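Local coordinates for protein Tni2 (Pseudomonas fluorescens, PDB 6B12) that probably acts as the immunity protein that neutralises the type VI secretion NADase effector Tne2, with a mostly beta-strand structure, at residues R9-V14 with S30-V35; Q102-I107 with R128-A133; I121-F126 with R136-A141. All blocks are in the same frame, centred on the assembly; numbering follows the deposited sequence.

Contact 1: R9-V14 with S30-V35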
ATOM      1  N   ARG C   9      15.906   4.783  -8.069  1.00 16.20           N
ATOM      2  CA  ARG C   9      14.814   4.806  -9.043  1.00 15.79           C
ATOM      3  C   ARG C   9      15.331   4.536 -10.458  1.00 15.66           C
ATOM      4  O   ARG C   9      16.512   4.696 -10.760  1.00 17.16           O
ATOM      5  CB  ARG C   9      14.116   6.164  -9.004  1.00 16.70           C
ATOM      6  CG  ARG C   9      13.366   6.419  -7.705  1.00 17.65           C
ATOM      7  CD  ARG C   9      13.171   7.926  -7.430  1.00 18.52           C
ATOM      8  NE  ARG C   9      12.801   8.736  -8.594  1.00 21.32           N
ATOM      9  CZ  ARG C   9      11.622   9.349  -8.749  1.00 23.65           C
ATOM     10  NH1 ARG C   9      10.667   9.215  -7.834  1.00 20.82           N
ATOM     11  NH2 ARG C   9      11.385  10.096  -9.827  1.00 20.65           N
ATOM     12  N   GLU C  10      14.411   4.122 -11.344  1.00 16.67           N
ATOM     13  CA  GLU C  10      14.803   3.913 -12.732  1.00 15.97           C
ATOM     14  C   GLU C  10      15.432   5.169 -13.330  1.00 17.87           C
ATOM     15  O   GLU C  10      16.267   5.072 -14.241  1.00 22.54           O
ATOM     16  CB  GLU C  10      13.587   3.489 -13.560  1.00 16.24           C
ATOM     17  CG  GLU C  10      13.901   3.167 -15.020  1.00 22.64           C
ATOM     18  CD  GLU C  10      12.631   2.866 -15.814  1.00 26.50           C
ATOM     19  OE1 GLU C  10      12.378   1.678 -16.104  1.00 23.39           O
ATOM     20  OE2 GLU C  10      11.884   3.823 -16.108  1.00 29.05           O
ATOM     21  N   ASP C  11      15.044   6.360 -12.857  1.00 17.52           N
ATOM     22  CA  ASP C  11      15.632   7.578 -13.393  1.00 18.47           C
ATOM     23  C   ASP C  11      16.924   7.984 -12.690  1.00 18.39           C
ATOM     24  O   ASP C  11      17.470   9.043 -13.007  1.00 19.25           O
ATOM     25  CB  ASP C  11      14.632   8.756 -13.353  1.00 22.39           C
ATOM     26  CG  ASP C  11      14.195   9.145 -11.937  1.00 24.72           C
ATOM     27  OD1 ASP C  11      14.715   8.600 -10.931  1.00 19.82           O
ATOM     28  OD2 ASP C  11      13.292  10.012 -11.833  1.00 23.17           O
ATOM     29  N   GLY C  12      17.417   7.180 -11.754  1.00 17.94           N
ATOM     30  CA  GLY C  12      18.702   7.440 -11.119  1.00 23.41           C
ATOM     31  C   GLY C  12      18.620   8.202  -9.813  1.00 24.06           C
ATOM     32  O   GLY C  12      19.614   8.251  -9.070  1.00 22.73           O
ATOM     33  N   LYS C  13      17.476   8.810  -9.520  1.00 20.35           N
ATOM     34  CA  LYS C  13      17.319   9.511  -8.256  1.00 19.74           C
ATOM     35  C   LYS C  13      17.370   8.500  -7.112  1.00 23.47           C
ATOM     36  O   LYS C  13      16.903   7.365  -7.241  1.00 18.04           O
ATOM     37  CB  LYS C  13      16.002  10.288  -8.247  1.00 25.10           C
ATOM     38  CG  LYS C  13      15.909  11.393  -9.317  1.00 23.94           C
ATOM     39  CD  LYS C  13      17.063  12.352  -9.201  1.00 37.87           C
ATOM     40  CE  LYS C  13      16.921  13.538 -10.153  1.00 43.96           C
ATOM     41  NZ  LYS C  13      17.997  14.544  -9.884  1.00 42.30           N
ATOM     42  N   VAL C  14      17.969   8.900  -5.997  1.00 21.02           N
ATOM     43  CA  VAL C  14      18.240   7.989  -4.893  1.00 17.62           C
ATOM     44  C   VAL C  14      17.364   8.375  -3.713  1.00 18.94           C
ATOM     45  O   VAL C  14      17.375   9.533  -3.273  1.00 20.19           O
ATOM     46  CB  VAL C  14      19.730   8.009  -4.499  1.00 23.84           C
ATOM     47  CG1 VAL C  14      19.967   7.084  -3.299  1.00 21.83           C
ATOM     48  CG2 VAL C  14      20.596   7.589  -5.687  1.00 21.00           C
ATOM     49  N   SER C  30       8.411  12.984  -9.564  1.00 36.40           N
ATOM     50  CA  SER C  30       7.232  12.209  -9.912  1.00 30.61           C
ATOM     51  C   SER C  30       7.386  10.782  -9.409  1.00 24.92           C
ATOM     52  O   SER C  30       8.493  10.353  -9.065  1.00 26.98           O
ATOM     53  CB  SER C  30       7.030  12.215 -11.427  1.00 32.29           C
ATOM     54  OG  SER C  30       6.603  13.490 -11.856  1.00 44.15           O
ATOM     55  N   PRO C  31       6.292  10.020  -9.342  1.00 25.75           N
ATOM     56  CA  PRO C  31       6.416   8.591  -9.043  1.00 23.56           C
ATOM     57  C   PRO C  31       7.304   7.911 -10.070  1.00 26.44           C
ATOM     58  O   PRO C  31       7.258   8.229 -11.261  1.00 23.35           O
ATOM     59  CB  PRO C  31       4.970   8.080  -9.133  1.00 26.03           C
ATOM     60  CG  PRO C  31       4.133   9.293  -8.831  1.00 27.60           C
ATOM     61  CD  PRO C  31       4.879  10.431  -9.474  1.00 28.82           C
ATOM     62  N   CYS C  32       8.121   6.973  -9.602  1.00 20.00           N
ATOM     63  CA  CYS C  32       8.998   6.227 -10.495  1.00 21.23           C
ATOM     64  C   CYS C  32       9.295   4.880  -9.863  1.00 24.18           C
ATOM     65  O   CYS C  32       9.486   4.802  -8.646  1.00 19.31           O
ATOM     66  CB  CYS C  32      10.298   7.004 -10.751  1.00 19.70           C
ATOM     67  SG  CYS C  32      11.365   6.339 -12.037  1.00 25.49           S
ATOM     68  N   ARG C  33       9.376   3.827 -10.680  1.00 17.74           N
ATOM     69  CA  ARG C  33       9.773   2.529 -10.138  1.00 15.77           C
ATOM     70  C   ARG C  33      11.178   2.579  -9.551  1.00 16.83           C
ATOM     71  O   ARG C  33      12.060   3.306 -10.021  1.00 17.10           O
ATOM     72  CB  ARG C  33       9.696   1.418 -11.205  1.00 23.57           C
ATOM     73  CG  ARG C  33      10.783   1.401 -12.296  1.00 32.58           C
ATOM     74  CD  ARG C  33      10.184   1.286 -13.741  1.00 43.45           C
ATOM     75  NE  ARG C  33       9.357   0.096 -13.957  1.00 43.57           N
ATOM     76  CZ  ARG C  33       9.526  -0.800 -14.937  1.00 29.60           C
ATOM     77  NH1 ARG C  33       8.717  -1.844 -15.020  1.00 40.47           N
ATOM     78  NH2 ARG C  33      10.482  -0.657 -15.833  1.00 36.59           N
ATOM     79  N   VAL C  34      11.366   1.788  -8.506  1.00 16.22           N
ATOM     80  CA  VAL C  34      12.670   1.545  -7.903  1.00 16.23           C
ATOM     81  C   VAL C  34      13.211   0.263  -8.507  1.00 15.16           C
ATOM     82  O   VAL C  34      12.537  -0.773  -8.484  1.00 15.19           O
ATOM     83  CB  VAL C  34      12.544   1.441  -6.382  1.00 14.10           C
ATOM     84  CG1 VAL C  34      13.849   0.877  -5.730  1.00 15.29           C
ATOM     85  CG2 VAL C  34      12.191   2.806  -5.820  1.00 16.54           C
ATOM     86  N   VAL C  35      14.414   0.336  -9.072  1.00 14.23           N
ATOM     87  CA  VAL C  35      15.015  -0.820  -9.715  1.00 12.28           C
ATOM     88  C   VAL C  35      16.150  -1.422  -8.905  1.00 16.49           C
ATOM     89  O   VAL C  35      16.631  -2.502  -9.269  1.00 14.70           O
ATOM     90  CB  VAL C  35      15.506  -0.479 -11.138  1.00 16.75           C
ATOM     91  CG1 VAL C  35      14.296  -0.073 -12.020  1.00 16.26           C
ATOM     92  CG2 VAL C  35      16.558   0.642 -11.113  1.00 19.26           C
TER
HETATM   93  O   HOH W   1      10.394   6.570  -6.457  1.00 30.53           O
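Arg-9 reaches across to Ser-30 and grips its carbonyl oxygen with both terminal nitrogens. The bond from Arg-9 NH1 to Ser-30 O is 2.7 Å long and runs nearly along the C=O axis, while Arg-9 NH2 meets Ser-30 O at 3.0 Å with the donor tilted from the carbonyl plane. A water joins Arg-9 NH1 to Cys-32 O. In the backbone, Glu-10 N donates to Arg-33 O at 2.8 Å, next to the antiparallel non-hydrogen-bonded pair of Arg-9 and Val-34.

Directed N-H bonds, near the guanidinium plane, to Asp-11 and to Ser-30 O fix the rotation of the Arg-9 head. Arg-9 NE and NH2 approach the carboxylate of Asp-11 side-on, one nitrogen to each oxygen, with Arg-9 NH2 to Asp-11 OD2 at 2.8 Å. A bend at chi3 (42°) turns the arginine back over its own turn to make this possible. Asp-11 OD1 also accepts from Lys-13 N, on the other face of the carboxylate, and so closes an Asx turn. A second salt bridge joins Arg-33 NH2 to Glu-10 OE1 at 3.0 Å; Glu-10 OE1 sits at the edge of the Arg-33 guanidinium, in its plane, with the carboxylate turned 76° to it.

Van der Waals packing accompanies these bonds. Cys-32 CB sits over the centre of one guanidinium face of Arg-9, 3.4 Å from Arg-9 CZ, and Cys-32 SG lies close to the backbone of Glu-10 and Asp-11. Val-35 CG1 packs on Glu-10 CB at 3.9 Å.

The type I turn from Arg-9 to Gly-12 links strands 5-9 and 14-16, and the pairing lies where strand 34-41 starts alongside strand 5-9. Val-34 packs on Ile-15 of strand 14-16, Arg-9 touches Trp-29, and backbone hydrogen bonds link Cys-32 to the chain of another protein, which also lies against Arg-9.

Contact 2: Q102-I107 with R128-A133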
ATOM      1  N   GLN C 102     -10.553 -21.209   4.132  1.00 27.61           N
ATOM      2  CA  GLN C 102     -10.402 -21.350   2.693  1.00 26.13           C
ATOM      3  C   GLN C 102      -8.988 -20.954   2.297  1.00 22.78           C
ATOM      4  O   GLN C 102      -8.455 -19.969   2.803  1.00 22.54           O
ATOM      5  CB  GLN C 102     -11.416 -20.472   1.957  1.00 31.93           C
ATOM      6  CG  GLN C 102     -12.860 -20.752   2.337  1.00 35.99           C
ATOM      7  CD  GLN C 102     -13.305 -22.133   1.910  1.00 46.06           C
ATOM      8  OE1 GLN C 102     -13.239 -22.482   0.731  1.00 49.22           O
ATOM      9  NE2 GLN C 102     -13.753 -22.931   2.868  1.00 51.53           N
ATOM     10  N   LEU C 103      -8.389 -21.709   1.379  1.00 22.47           N
ATOM     11  CA  LEU C 103      -7.084 -21.335   0.835  1.00 23.49           C
ATOM     12  C   LEU C 103      -7.283 -20.245  -0.223  1.00 24.96           C
ATOM     13  O   LEU C 103      -7.949 -20.472  -1.243  1.00 24.21           O
ATOM     14  CB  LEU C 103      -6.401 -22.576   0.259  1.00 26.86           C
ATOM     15  CG  LEU C 103      -4.905 -22.597  -0.047  1.00 30.22           C
ATOM     16  CD1 LEU C 103      -4.104 -22.039   1.130  1.00 25.71           C
ATOM     17  CD2 LEU C 103      -4.513 -24.040  -0.338  1.00 37.34           C
ATOM     18  N   GLU C 104      -6.754 -19.047   0.037  1.00 20.23           N
ATOM     19  CA  GLU C 104      -7.016 -17.872  -0.789  1.00 21.96           C
ATOM     20  C   GLU C 104      -5.738 -17.389  -1.449  1.00 20.48           C
ATOM     21  O   GLU C 104      -4.795 -16.984  -0.754  1.00 23.74           O
ATOM     22  CB  GLU C 104      -7.620 -16.738   0.043  1.00 22.42           C
ATOM     23  CG  GLU C 104      -8.932 -17.118   0.683  1.00 22.61           C
ATOM     24  CD  GLU C 104     -10.091 -17.056  -0.295  1.00 23.84           C
ATOM     25  OE1 GLU C 104      -9.862 -16.853  -1.521  1.00 26.81           O
ATOM     26  OE2 GLU C 104     -11.237 -17.216   0.161  1.00 31.18           O
ATOM     27  N   ALA C 105      -5.725 -17.384  -2.784  1.00 21.20           N
ATOM     28  CA  ALA C 105      -4.609 -16.754  -3.485  1.00 23.39           C
ATOM     29  C   ALA C 105      -4.705 -15.228  -3.404  1.00 23.95           C
ATOM     30  O   ALA C 105      -5.781 -14.647  -3.236  1.00 21.11           O
ATOM     31  CB  ALA C 105      -4.580 -17.183  -4.951  1.00 26.22           C
ATOM     32  N   GLY C 106      -3.563 -14.571  -3.561  1.00 21.51           N
ATOM     33  CA  GLY C 106      -3.587 -13.127  -3.539  1.00 19.78           C
ATOM     34  C   GLY C 106      -2.236 -12.564  -3.909  1.00 20.22           C
ATOM     35  O   GLY C 106      -1.333 -13.292  -4.331  1.00 22.23           O
ATOM     36  N   ILE C 107      -2.112 -11.244  -3.763  1.00 16.93           N
ATOM     37  CA  ILE C 107      -0.892 -10.533  -4.164  1.00 14.81           C
ATOM     38  C   ILE C 107      -0.511  -9.550  -3.066  1.00 16.37           C
ATOM     39  O   ILE C 107      -1.323  -8.699  -2.684  1.00 17.60           O
ATOM     40  CB  ILE C 107      -1.073  -9.778  -5.503  1.00 18.23           C
ATOM     41  CG1 ILE C 107      -1.550 -10.718  -6.613  1.00 19.70           C
ATOM     42  CG2 ILE C 107       0.253  -9.113  -5.961  1.00 15.70           C
ATOM     43  CD1 ILE C 107      -1.912  -9.970  -7.897  1.00 27.37           C
ATOM     44  N   ARG C 128      -6.563 -10.005  -1.689  1.00 17.36           N
ATOM     45  CA  ARG C 128      -7.100 -11.335  -1.955  1.00 18.27           C
ATOM     46  C   ARG C 128      -7.600 -11.407  -3.395  1.00 23.81           C
ATOM     47  O   ARG C 128      -8.338 -10.538  -3.842  1.00 23.26           O
ATOM     48  CB  ARG C 128      -8.236 -11.641  -0.976  1.00 25.02           C
ATOM     49  CG  ARG C 128      -8.893 -12.994  -1.176  1.00 23.35           C
ATOM     50  CD  ARG C 128      -9.694 -13.380   0.053  1.00 22.06           C
ATOM     51  NE  ARG C 128     -10.880 -12.543   0.258  1.00 25.21           N
ATOM     52  CZ  ARG C 128     -11.675 -12.627   1.324  1.00 27.00           C
ATOM     53  NH1 ARG C 128     -11.405 -13.506   2.296  1.00 23.75           N
ATOM     54  NH2 ARG C 128     -12.712 -11.814   1.435  1.00 28.19           N
ATOM     55  N   GLN C 129      -7.177 -12.429  -4.131  1.00 20.28           N
ATOM     56  CA  GLN C 129      -7.393 -12.424  -5.574  1.00 22.77           C
ATOM     57  C   GLN C 129      -8.874 -12.436  -5.930  1.00 29.69           C
ATOM     58  O   GLN C 129      -9.295 -11.765  -6.880  1.00 33.07           O
ATOM     59  CB  GLN C 129      -6.672 -13.616  -6.200  1.00 26.08           C
ATOM     60  CG  GLN C 129      -6.908 -13.800  -7.682  1.00 36.75           C
ATOM     61  CD  GLN C 129      -6.655 -15.235  -8.114  1.00 49.24           C
ATOM     62  OE1 GLN C 129      -5.513 -15.695  -8.139  1.00 49.70           O
ATOM     63  NE2 GLN C 129      -7.725 -15.958  -8.432  1.00 54.46           N
ATOM     64  N   ARG C 130      -9.692 -13.157  -5.162  1.00 24.56           N
ATOM     65  CA  ARG C 130     -11.044 -13.416  -5.646  1.00 32.88           C
ATOM     66  C   ARG C 130     -11.941 -12.186  -5.546  1.00 35.09           C
ATOM     67  O   ARG C 130     -12.877 -12.044  -6.344  1.00 36.40           O
ATOM     68  CB  ARG C 130     -11.654 -14.606  -4.905  1.00 37.10           C
ATOM     69  CG  ARG C 130     -12.330 -14.297  -3.598  1.00 36.84           C
ATOM     70  CD  ARG C 130     -13.031 -15.549  -3.066  1.00 40.93           C
ATOM     71  NE  ARG C 130     -12.963 -15.615  -1.609  1.00 33.14           N
ATOM     72  CZ  ARG C 130     -13.806 -14.983  -0.810  1.00 31.61           C
ATOM     73  NH1 ARG C 130     -14.784 -14.258  -1.333  1.00 34.27           N
ATOM     74  NH2 ARG C 130     -13.683 -15.085   0.507  1.00 33.08           N
ATOM     75  N   ASP C 131     -11.667 -11.276  -4.606  1.00 27.07           N
ATOM     76  CA  ASP C 131     -12.527 -10.114  -4.431  1.00 27.41           C
ATOM     77  C   ASP C 131     -11.763  -8.825  -4.161  1.00 26.66           C
ATOM     78  O   ASP C 131     -12.405  -7.797  -3.906  1.00 28.11           O
ATOM     79  CB  ASP C 131     -13.539 -10.346  -3.297  1.00 30.76           C
ATOM     80  CG  ASP C 131     -12.880 -10.571  -1.937  1.00 31.65           C
ATOM     81  OD1 ASP C 131     -11.630 -10.645  -1.841  1.00 26.48           O
ATOM     82  OD2 ASP C 131     -13.631 -10.660  -0.948  1.00 31.85           O
ATOM     83  N   GLN C 132     -10.431  -8.858  -4.205  1.00 27.01           N
ATOM     84  CA  GLN C 132      -9.538  -7.729  -3.926  1.00 25.44           C
ATOM     85  C   GLN C 132      -9.708  -7.172  -2.515  1.00 32.62           C
ATOM     86  O   GLN C 132      -9.362  -6.014  -2.262  1.00 28.27           O
ATOM     87  CB  GLN C 132      -9.703  -6.605  -4.957  1.00 27.18           C
ATOM     88  CG  GLN C 132      -9.542  -7.056  -6.408  1.00 37.46           C
ATOM     89  CD  GLN C 132      -8.181  -7.666  -6.696  1.00 46.33           C
ATOM     90  OE1 GLN C 132      -7.145  -7.068  -6.405  1.00 45.10           O
ATOM     91  NE2 GLN C 132      -8.179  -8.869  -7.268  1.00 47.64           N
ATOM     92  N   ALA C 133     -10.226  -7.964  -1.576  1.00 26.16           N
ATOM     93  CA  ALA C 133     -10.269  -7.517  -0.190  1.00 26.17           C
ATOM     94  C   ALA C 133      -8.856  -7.436   0.357  1.00 24.80           C
ATOM     95  O   ALA C 133      -8.008  -8.272   0.032  1.00 22.21           O
ATOM     96  CB  ALA C 133     -11.105  -8.463   0.674  1.00 24.84           C
TER
HETATM   97  O   HOH W   2      -8.480 -15.453  -3.435  1.00 26.26           O
HETATM   98  O   HOH W   3     -11.726 -16.719   2.665  1.00 29.29           O
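Glu-104 and Arg-130 form the salt bridge that joins strand 102-112 to the loop after strand 121-128. Glu-104 has CG opposite its carbonyl carbon and then bends at chi2 (-79°), which turns the carboxylate toward Arg-130. Arg-130 has CG between its backbone N and carbonyl carbon (chi1 86°) and a further bend at chi3, and it arrives side-on. Arg-130 NE donates to Glu-104 OE2 at 2.9 Å, and Arg-130 NH2 reaches the same Glu-104 OE2 at 3.3 Å from above the carboxylate plane. The two groups are turned 42° against each other. Glu-104 OE2 thus takes two nitrogens on one face and a water as well, so the negative charge is probably well compensated.

Arg-128 lies alongside; Arg-128 CD packs on Glu-104 CD at 3.7 Å, and Arg-130 NH2 lies over the centre of one face of the Arg-128 guanidinium. The bend at chi3 brings Arg-128 NE and NH2 side-on to Asp-131, with Arg-128 NE to Asp-131 OD1 at 2.9 Å. Asp-131 OD1 also accepts from Ala-133 N on its opposite face, an Asx turn within the hairpin loop between strands 121-128 and 134-140. The four charged residues form one salt-bridge network where that loop meets the neighbouring strand of the five-stranded antiparallel sheet.

Gly-106 and Arg-128 form an antiparallel non-hydrogen-bonded pair. Beyond it Gln-129 N donates to Ala-105 O at 2.8 Å, and Gln-129 CB lies 3.3 Å from that same Ala-105 O. A second water bridges Glu-104 OE1, Ala-105 O and Arg-130 N. Ile-99 of strand 96-99 touches both Glu-104 and Arg-128.

Contact 3: I121-F126 with R136-A141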
ATOM      1  N   ILE C 121       9.236  -8.038  13.292  1.00 12.47           N
ATOM      2  CA  ILE C 121       7.943  -8.132  12.601  1.00 13.83           C
ATOM      3  C   ILE C 121       7.787  -6.956  11.654  1.00 16.66           C
ATOM      4  O   ILE C 121       7.990  -5.805  12.050  1.00 17.80           O
ATOM      5  CB  ILE C 121       6.779  -8.163  13.606  1.00 15.74           C
ATOM      6  CG1 ILE C 121       6.890  -9.397  14.508  1.00 21.02           C
ATOM      7  CG2 ILE C 121       5.433  -8.199  12.863  1.00 18.42           C
ATOM      8  CD1 ILE C 121       5.922  -9.393  15.725  1.00 19.14           C
ATOM      9  N   PHE C 122       7.378  -7.242  10.410  1.00 14.96           N
ATOM     10  CA  PHE C 122       6.964  -6.206   9.475  1.00 12.46           C
ATOM     11  C   PHE C 122       5.576  -6.563   8.954  1.00 15.33           C
ATOM     12  O   PHE C 122       5.061  -7.665   9.185  1.00 14.75           O
ATOM     13  CB  PHE C 122       7.970  -6.040   8.323  1.00 13.68           C
ATOM     14  CG  PHE C 122       8.043  -7.235   7.412  1.00 13.28           C
ATOM     15  CD1 PHE C 122       8.850  -8.322   7.722  1.00 13.90           C
ATOM     16  CD2 PHE C 122       7.309  -7.254   6.225  1.00 12.56           C
ATOM     17  CE1 PHE C 122       8.923  -9.420   6.881  1.00 13.61           C
ATOM     18  CE2 PHE C 122       7.356  -8.366   5.367  1.00 17.98           C
ATOM     19  CZ  PHE C 122       8.163  -9.438   5.675  1.00 13.24           C
ATOM     20  N   THR C 123       4.956  -5.609   8.268  1.00 13.30           N
ATOM     21  CA  THR C 123       3.591  -5.776   7.774  1.00 13.60           C
ATOM     22  C   THR C 123       3.555  -5.575   6.270  1.00 12.70           C
ATOM     23  O   THR C 123       4.088  -4.592   5.758  1.00 15.32           O
ATOM     24  CB  THR C 123       2.649  -4.763   8.430  1.00 19.36           C
ATOM     25  OG1 THR C 123       2.649  -4.937   9.853  1.00 20.12           O
ATOM     26  CG2 THR C 123       1.219  -4.959   7.913  1.00 20.30           C
ATOM     27  N   CYS C 124       2.872  -6.477   5.559  1.00 12.35           N
ATOM     28  CA  CYS C 124       2.662  -6.283   4.133  1.00 16.44           C
ATOM     29  C   CYS C 124       1.178  -6.450   3.855  1.00 16.22           C
ATOM     30  O   CYS C 124       0.514  -7.325   4.442  1.00 17.86           O
ATOM     31  CB  CYS C 124       3.503  -7.261   3.316  1.00 17.87           C
ATOM     32  SG  CYS C 124       3.615  -6.872   1.546  1.00 19.85           S
HETATM   33  N   MSE C 125       0.659  -5.564   3.015  1.00 14.03           N
HETATM   34  CA  MSE C 125      -0.768  -5.530   2.717  1.00 14.93           C
HETATM   35  C   MSE C 125      -1.024  -6.478   1.555  1.00 20.80           C
HETATM   36  O   MSE C 125      -0.342  -6.418   0.542  1.00 18.10           O
HETATM   37  CB  MSE C 125      -1.204  -4.094   2.401  1.00 15.78           C
HETATM   38  CG  MSE C 125      -0.842  -3.098   3.488  1.00 22.81           C
HETATM   39 SE   MSE C 125      -1.570  -3.578   5.249  0.73 27.40          SE
HETATM   40  CE  MSE C 125      -3.385  -3.609   4.648  1.00 17.78           C
ATOM     41  N   PHE C 126      -2.029  -7.340   1.712  1.00 18.67           N
ATOM     42  CA  PHE C 126      -2.287  -8.464   0.818  1.00 16.46           C
ATOM     43  C   PHE C 126      -3.654  -8.262   0.179  1.00 15.35           C
ATOM     44  O   PHE C 126      -4.633  -8.017   0.891  1.00 17.05           O
ATOM     45  CB  PHE C 126      -2.246  -9.758   1.646  1.00 16.35           C
ATOM     46  CG  PHE C 126      -2.685 -11.023   0.932  1.00 17.05           C
ATOM     47  CD1 PHE C 126      -1.762 -11.823   0.279  1.00 22.53           C
ATOM     48  CD2 PHE C 126      -3.998 -11.474   1.033  1.00 19.32           C
ATOM     49  CE1 PHE C 126      -2.159 -13.018  -0.313  1.00 18.89           C
ATOM     50  CE2 PHE C 126      -4.399 -12.668   0.447  1.00 23.20           C
ATOM     51  CZ  PHE C 126      -3.494 -13.437  -0.230  1.00 20.03           C
ATOM     52  N   ARG C 136      -4.178  -7.191   6.270  1.00 20.83           N
ATOM     53  CA  ARG C 136      -2.904  -6.870   6.899  1.00 20.22           C
ATOM     54  C   ARG C 136      -2.233  -8.172   7.312  1.00 18.91           C
ATOM     55  O   ARG C 136      -2.829  -8.972   8.055  1.00 19.36           O
ATOM     56  CB  ARG C 136      -3.138  -5.967   8.107  1.00 21.47           C
ATOM     57  CG  ARG C 136      -1.933  -5.891   9.017  1.00 19.76           C
ATOM     58  CD  ARG C 136      -2.239  -5.016  10.219  1.00 24.06           C
ATOM     59  NE  ARG C 136      -1.209  -5.190  11.244  1.00 20.48           N
ATOM     60  CZ  ARG C 136      -1.210  -4.543  12.399  1.00 27.84           C
ATOM     61  NH1 ARG C 136      -2.183  -3.669  12.664  1.00 25.07           N
ATOM     62  NH2 ARG C 136      -0.237  -4.757  13.274  1.00 25.97           N
ATOM     63  N   VAL C 137      -1.017  -8.405   6.818  1.00 18.63           N
ATOM     64  CA  VAL C 137      -0.276  -9.635   7.097  1.00 17.61           C
ATOM     65  C   VAL C 137       1.000  -9.260   7.835  1.00 17.14           C
ATOM     66  O   VAL C 137       1.894  -8.621   7.274  1.00 17.61           O
ATOM     67  CB  VAL C 137       0.031 -10.428   5.821  1.00 17.90           C
ATOM     68  CG1 VAL C 137       0.725 -11.772   6.178  1.00 17.03           C
ATOM     69  CG2 VAL C 137      -1.256 -10.689   5.042  1.00 18.64           C
ATOM     70  N   ASP C 138       1.073  -9.639   9.100  1.00 16.42           N
ATOM     71  CA  ASP C 138       2.270  -9.422   9.898  1.00 16.89           C
ATOM     72  C   ASP C 138       3.155 -10.652   9.790  1.00 15.35           C
ATOM     73  O   ASP C 138       2.678 -11.784   9.911  1.00 18.05           O
ATOM     74  CB  ASP C 138       1.903  -9.162  11.361  1.00 16.70           C
ATOM     75  CG  ASP C 138       1.323  -7.768  11.588  1.00 23.11           C
ATOM     76  OD1 ASP C 138       1.078  -7.017  10.610  1.00 26.60           O
ATOM     77  OD2 ASP C 138       1.106  -7.410  12.756  1.00 27.10           O
ATOM     78  N   ILE C 139       4.450 -10.420   9.579  1.00 15.37           N
ATOM     79  CA  ILE C 139       5.413 -11.462   9.244  1.00 15.02           C
ATOM     80  C   ILE C 139       6.633 -11.301  10.152  1.00 14.74           C
ATOM     81  O   ILE C 139       7.127 -10.189  10.319  1.00 15.47           O
ATOM     82  CB  ILE C 139       5.816 -11.369   7.757  1.00 15.71           C
ATOM     83  CG1 ILE C 139       4.571 -11.602   6.872  1.00 16.15           C
ATOM     84  CG2 ILE C 139       6.927 -12.377   7.407  1.00 18.60           C
ATOM     85  CD1 ILE C 139       4.645 -10.908   5.514  1.00 17.28           C
ATOM     86  N   ASP C 140       7.092 -12.402  10.742  1.00 14.21           N
ATOM     87  CA  ASP C 140       8.296 -12.407  11.580  1.00 17.21           C
ATOM     88  C   ASP C 140       9.492 -12.667  10.676  1.00 15.61           C
ATOM     89  O   ASP C 140       9.714 -13.802  10.233  1.00 17.74           O
ATOM     90  CB  ASP C 140       8.179 -13.482  12.655  1.00 14.55           C
ATOM     91  CG  ASP C 140       9.373 -13.518  13.603  1.00 15.50           C
ATOM     92  OD1 ASP C 140      10.315 -12.710  13.444  1.00 15.73           O
ATOM     93  OD2 ASP C 140       9.321 -14.373  14.510  1.00 19.38           O
ATOM     94  N   ALA C 141      10.273 -11.625  10.398  1.00 14.85           N
ATOM     95  CA  ALA C 141      11.433 -11.815   9.530  1.00 15.34           C
ATOM     96  C   ALA C 141      12.487 -12.721  10.142  1.00 16.34           C
ATOM     97  O   ALA C 141      13.332 -13.232   9.403  1.00 18.83           O
ATOM     98  CB  ALA C 141      12.106 -10.471   9.180  1.00 16.22           C
TER
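Asp-138 OD1 is gripped from both faces of its carboxylate. Thr-123 OG1 donates to it across the strands at 2.7 Å, arriving well above the plane, and Arg-136 NE donates to Asp-138 OD1 at 3.0 Å from the other face. Arg-136 NH2 adds a bond to the syn lone pair of Asp-138 OD2, which also accepts from Gln-116. The extended chain of Arg-136, with CG opposite the backbone N (chi1 165°), carries its guanidinium along the strand to its own i+2 neighbour. On the way Arg-136 CG rests 3.5 Å from Thr-123 CG2, and the guanidinium has a cation-pi partner in Phe-114. Selenomethionine Met-125 folds back so that its SE lies 3.9 Å from Arg-136 CA. These side chains share the face of the sheet that also carries Ile-121 and Asp-140.

Phe-122, Cys-124, Val-137 and Ile-139 line the other face. The Phe-122 ring, set by a chi1 of 67°, swings over Ile-139, whose CB lies 4.0 Å from the ring centroid in a CH-pi contact. Phe-122 CE1 and Ile-139 CG2 meet at 3.6 Å, while Ala-141 CB lies at the ring's edge. Further along, Val-137 CG2 touches Phe-126 CB at 3.7 Å. Leu-80 and Val-82 of strand 78-84 pack onto this face, so it forms the inner, apolar side between two sheets.

Reciprocal N-H to O bonds pair Phe-122 with Ile-139 and Cys-124 with Val-137; Ile-121 with Asp-140, Thr-123 with Asp-138 and Met-125 with Arg-136 are non-hydrogen-bonded pairs. The N-to-C directions of the two short strand segments make 149°, near antiparallel. This is the alternating pattern of an antiparallel beta hairpin, here strands 121-128 and 134-140 within a five-stranded up-and-down meander.

How the contacts relate
Contacts 2 and 3 share the five-stranded sheet, their segments alternating along the chain and their centres about 16 Å apart. They meet where the ring of Phe-126, at the end of segment 121-126, packs on segment 102-107: Gly-106 CA lies 3.3 Å from Phe-126 CZ. Contact 1 belongs to a different sheet, its centre about 30 Å from that of contact 2 and 25 Å from that of contact 3, on the opposite side of the chain's centre from contact 3. All three contain an arginine that grips an aspartate two or three residues further on, side-on with two nitrogens. The chain of another protein reaches contact 1 most, touches contact 2 at Gln-132, and leaves contact 3 untouched.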